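Local structure of dextranase (Pseudarthrobacter oxydans, 6NZS) at residues A[355-360]-A[379-384]. The protein catalyses the endohydrolysis of (1->6)-alpha-D-glucosidic linkages in dextran, as a glycoside hydrolase of family 49. Numbering follows the deposited sequence.
Sequences VENYKQ and MKNTFF
N357 and N381 lie side by side at a corner shared by two successive coils of the right-handed parallel beta-helix of this family 49 enzyme, N357 with a left-handed backbone conformation. The amide planes are 63° apart, and a water bridges them: it donates to N357 OD1 at 2.6 Å and to E356 OE1 at 3.2 Å, and accepts from N381 ND2. N381 OD1 takes a hydrogen bond from N402 on the next coil. N357 ND2 turns to E191 and the backbone of A142 in the N-terminal beta-domain. With an alanine at N357 the water is likely to lose one of its two acceptors, and E191 and the A142 carbonyl the ND2 donor. Parallel strands flank the corner: K380 N bonds V355 O before it, and F383 N bonds Y358 O after it at 3.1 Å. E356 and K380 run alongside each other, CG of both held between backbone N and carbonyl carbon; their salt bridge is long, 4.0 Å from E356 OE1 to K380 NZ, whereas E356 OE2 pairs with R201. Inside the coil, V355 CB packs on M379 CG at 3.8 Å. Y358, its CG anti to the backbone N (chi1 169°), crosses F384 at about a right angle, the rings oblique at 52°. F384 CE2 meets the tyrosine edge in plane, 3.7 Å from Y358 CE2. Q360 NE2 bonds S363 OG, while OE1 of Q360 sits at the phenylalanine edge, 3.6 Å from F384 CD2.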
ATOM      1  N   VAL A 355      -2.927  -5.046 -13.000  1.00 11.25           N
ATOM      2  CA  VAL A 355      -3.254  -5.126 -11.581  1.00 11.83           C
ATOM      3  C   VAL A 355      -4.528  -4.332 -11.340  1.00 10.87           C
ATOM      4  O   VAL A 355      -4.621  -3.168 -11.745  1.00 11.01           O
ATOM      5  CB  VAL A 355      -2.110  -4.562 -10.722  1.00  9.63           C
ATOM      6  CG1 VAL A 355      -2.428  -4.742  -9.242  1.00 12.05           C
ATOM      7  CG2 VAL A 355      -0.783  -5.236 -11.065  1.00 11.51           C
ATOM      8  N   GLU A 356      -5.504  -4.935 -10.667  1.00  9.96           N
ATOM      9  CA  GLU A 356      -6.695  -4.158 -10.342  1.00 10.60           C
ATOM     10  C   GLU A 356      -7.393  -4.715  -9.115  1.00 10.89           C
ATOM     11  O   GLU A 356      -7.402  -5.927  -8.876  1.00 10.12           O
ATOM     12  CB  GLU A 356      -7.678  -4.072 -11.506  1.00 16.92           C
ATOM     13  CG  GLU A 356      -8.240  -5.370 -11.927  1.00 17.06           C
ATOM     14  CD  GLU A 356      -8.560  -5.368 -13.411  1.00 25.77           C
ATOM     15  OE1 GLU A 356      -9.050  -4.345 -13.931  1.00 34.07           O
ATOM     16  OE2 GLU A 356      -8.305  -6.385 -14.056  1.00 16.56           O
ATOM     17  N   ASN A 357      -7.984  -3.807  -8.339  1.00 10.51           N
ATOM     18  CA  ASN A 357      -8.808  -4.186  -7.194  1.00 10.34           C
ATOM     19  C   ASN A 357      -8.025  -5.059  -6.225  1.00 10.92           C
ATOM     20  O   ASN A 357      -8.524  -6.067  -5.717  1.00 10.43           O
ATOM     21  CB  ASN A 357     -10.136  -4.788  -7.634  1.00 11.20           C
ATOM     22  CG  ASN A 357     -10.977  -3.769  -8.361  1.00 12.14           C
ATOM     23  OD1 ASN A 357     -10.778  -3.517  -9.550  1.00 17.07           O
ATOM     24  ND2 ASN A 357     -11.870  -3.111  -7.628  1.00 13.65           N
ATOM     25  N   TYR A 358      -6.785  -4.637  -5.980  1.00 11.15           N
ATOM     26  CA  TYR A 358      -5.790  -5.330  -5.181  1.00  9.46           C
ATOM     27  C   TYR A 358      -5.517  -4.471  -3.956  1.00 11.13           C
ATOM     28  O   TYR A 358      -5.498  -3.235  -4.051  1.00  9.56           O
ATOM     29  CB  TYR A 358      -4.523  -5.467  -6.031  1.00 12.04           C
ATOM     30  CG  TYR A 358      -3.288  -5.919  -5.310  1.00 11.09           C
ATOM     31  CD1 TYR A 358      -3.006  -7.271  -5.150  1.00 12.28           C
ATOM     32  CD2 TYR A 358      -2.376  -4.994  -4.817  1.00 13.80           C
ATOM     33  CE1 TYR A 358      -1.864  -7.691  -4.508  1.00 13.72           C
ATOM     34  CE2 TYR A 358      -1.229  -5.408  -4.169  1.00 15.20           C
ATOM     35  CZ  TYR A 358      -0.980  -6.758  -4.016  1.00 15.06           C
ATOM     36  OH  TYR A 358       0.161  -7.178  -3.380  1.00 15.09           O
ATOM     37  N   LYS A 359      -5.333  -5.117  -2.803  1.00  8.61           N
ATOM     38  CA  LYS A 359      -5.156  -4.396  -1.549  1.00  9.76           C
ATOM     39  C   LYS A 359      -4.023  -5.004  -0.736  1.00 12.18           C
ATOM     40  O   LYS A 359      -3.812  -6.220  -0.742  1.00 10.56           O
ATOM     41  CB  LYS A 359      -6.416  -4.401  -0.673  1.00 10.30           C
ATOM     42  CG  LYS A 359      -7.690  -3.963  -1.383  1.00 10.05           C
ATOM     43  CD  LYS A 359      -8.428  -5.187  -1.966  1.00 12.96           C
ATOM     44  CE  LYS A 359      -9.525  -4.789  -2.896  1.00 16.63           C
ATOM     45  NZ  LYS A 359     -10.205  -6.024  -3.342  1.00 11.30           N
ATOM     46  N   GLN A 360      -3.306  -4.141  -0.021  1.00  9.84           N
ATOM     47  CA  GLN A 360      -2.295  -4.557   0.943  1.00  8.75           C
ATOM     48  C   GLN A 360      -2.641  -3.928   2.286  1.00  9.01           C
ATOM     49  O   GLN A 360      -2.826  -2.712   2.369  1.00  9.14           O
ATOM     50  CB  GLN A 360      -0.907  -4.115   0.468  1.00  9.54           C
ATOM     51  CG  GLN A 360       0.237  -4.535   1.363  1.00 12.74           C
ATOM     52  CD  GLN A 360       1.576  -4.081   0.800  1.00 16.18           C
ATOM     53  OE1 GLN A 360       1.757  -3.950  -0.425  1.00 15.34           O
ATOM     54  NE2 GLN A 360       2.513  -3.814   1.679  1.00 13.98           N
ATOM     55  N   MET A 379      -1.983  -0.456 -13.423  1.00  9.53           N
ATOM     56  CA  MET A 379      -2.630  -0.752 -12.152  1.00 10.18           C
ATOM     57  C   MET A 379      -3.766   0.231 -11.935  1.00 10.32           C
ATOM     58  O   MET A 379      -3.602   1.432 -12.164  1.00 10.55           O
ATOM     59  CB  MET A 379      -1.649  -0.660 -10.979  1.00 10.61           C
ATOM     60  CG  MET A 379      -2.296  -0.949  -9.631  1.00  9.56           C
ATOM     61  SD  MET A 379      -1.086  -1.233  -8.332  1.00 10.59           S
ATOM     62  CE  MET A 379      -0.558   0.452  -7.965  1.00  9.70           C
ATOM     63  N   LYS A 380      -4.919  -0.273 -11.495  1.00 10.18           N
ATOM     64  CA  LYS A 380      -6.030   0.610 -11.177  1.00 11.28           C
ATOM     65  C   LYS A 380      -6.809   0.088  -9.981  1.00 11.08           C
ATOM     66  O   LYS A 380      -6.926  -1.123  -9.773  1.00 11.32           O
ATOM     67  CB  LYS A 380      -6.967   0.822 -12.373  1.00 14.46           C
ATOM     68  CG  LYS A 380      -7.595  -0.426 -12.920  1.00 17.49           C
ATOM     69  CD  LYS A 380      -8.374  -0.101 -14.191  1.00 23.06           C
ATOM     70  CE  LYS A 380      -9.097  -1.320 -14.734  1.00 26.55           C
ATOM     71  NZ  LYS A 380     -10.312  -0.937 -15.509  1.00 35.92           N
ATOM     72  N   ASN A 381      -7.355   1.030  -9.207  1.00  8.81           N
ATOM     73  CA  ASN A 381      -8.369   0.729  -8.201  1.00  9.91           C
ATOM     74  C   ASN A 381      -7.801  -0.116  -7.066  1.00 10.27           C
ATOM     75  O   ASN A 381      -8.217  -1.262  -6.877  1.00 10.55           O
ATOM     76  CB  ASN A 381      -9.583   0.034  -8.843  1.00 11.16           C
ATOM     77  CG  ASN A 381     -10.089   0.758 -10.085  1.00 12.26           C
ATOM     78  OD1 ASN A 381     -10.024   1.981 -10.177  1.00 13.07           O
ATOM     79  ND2 ASN A 381     -10.616  -0.006 -11.045  1.00 15.60           N
ATOM     80  N   THR A 382      -6.870   0.443  -6.295  1.00  9.14           N
ATOM     81  CA  THR A 382      -6.127  -0.323  -5.305  1.00  9.16           C
ATOM     82  C   THR A 382      -6.075   0.424  -3.977  1.00  9.85           C
ATOM     83  O   THR A 382      -6.347   1.629  -3.902  1.00  9.77           O
ATOM     84  CB  THR A 382      -4.690  -0.590  -5.764  1.00  9.25           C
ATOM     85  OG1 THR A 382      -4.024   0.662  -5.963  1.00  9.67           O
ATOM     86  CG2 THR A 382      -4.655  -1.385  -7.058  1.00 11.24           C
ATOM     87  N   PHE A 383      -5.736  -0.321  -2.921  1.00  9.08           N
ATOM     88  CA  PHE A 383      -5.481   0.230  -1.590  1.00  8.54           C
ATOM     89  C   PHE A 383      -4.155  -0.324  -1.095  1.00  8.73           C
ATOM     90  O   PHE A 383      -3.954  -1.541  -1.109  1.00  9.48           O
ATOM     91  CB  PHE A 383      -6.592  -0.161  -0.594  1.00  9.00           C
ATOM     92  CG  PHE A 383      -6.295   0.258   0.822  1.00  7.85           C
ATOM     93  CD1 PHE A 383      -6.623   1.531   1.263  1.00 11.10           C
ATOM     94  CD2 PHE A 383      -5.662  -0.608   1.705  1.00  8.41           C
ATOM     95  CE1 PHE A 383      -6.334   1.936   2.576  1.00 13.77           C
ATOM     96  CE2 PHE A 383      -5.358  -0.211   3.016  1.00  9.06           C
ATOM     97  CZ  PHE A 383      -5.696   1.059   3.449  1.00 10.97           C
ATOM     98  N   PHE A 384      -3.259   0.554  -0.643  1.00  7.41           N
ATOM     99  CA  PHE A 384      -1.979   0.120  -0.092  1.00  7.73           C
ATOM    100  C   PHE A 384      -1.768   0.697   1.295  1.00  9.86           C
ATOM    101  O   PHE A 384      -1.733   1.920   1.466  1.00  9.42           O
ATOM    102  CB  PHE A 384      -0.812   0.565  -0.972  1.00  8.76           C
ATOM    103  CG  PHE A 384      -0.693  -0.213  -2.242  1.00  7.73           C
ATOM    104  CD1 PHE A 384      -1.393   0.168  -3.373  1.00 10.46           C
ATOM    105  CD2 PHE A 384       0.124  -1.331  -2.304  1.00  8.13           C
ATOM    106  CE1 PHE A 384      -1.293  -0.563  -4.553  1.00  9.91           C
ATOM    107  CE2 PHE A 384       0.242  -2.072  -3.479  1.00 10.04           C
ATOM    108  CZ  PHE A 384      -0.469  -1.683  -4.604  1.00  9.72           C
TER
HETATM  109  O   HOH W   1     -10.880  -2.544 -11.953  1.00 27.51           O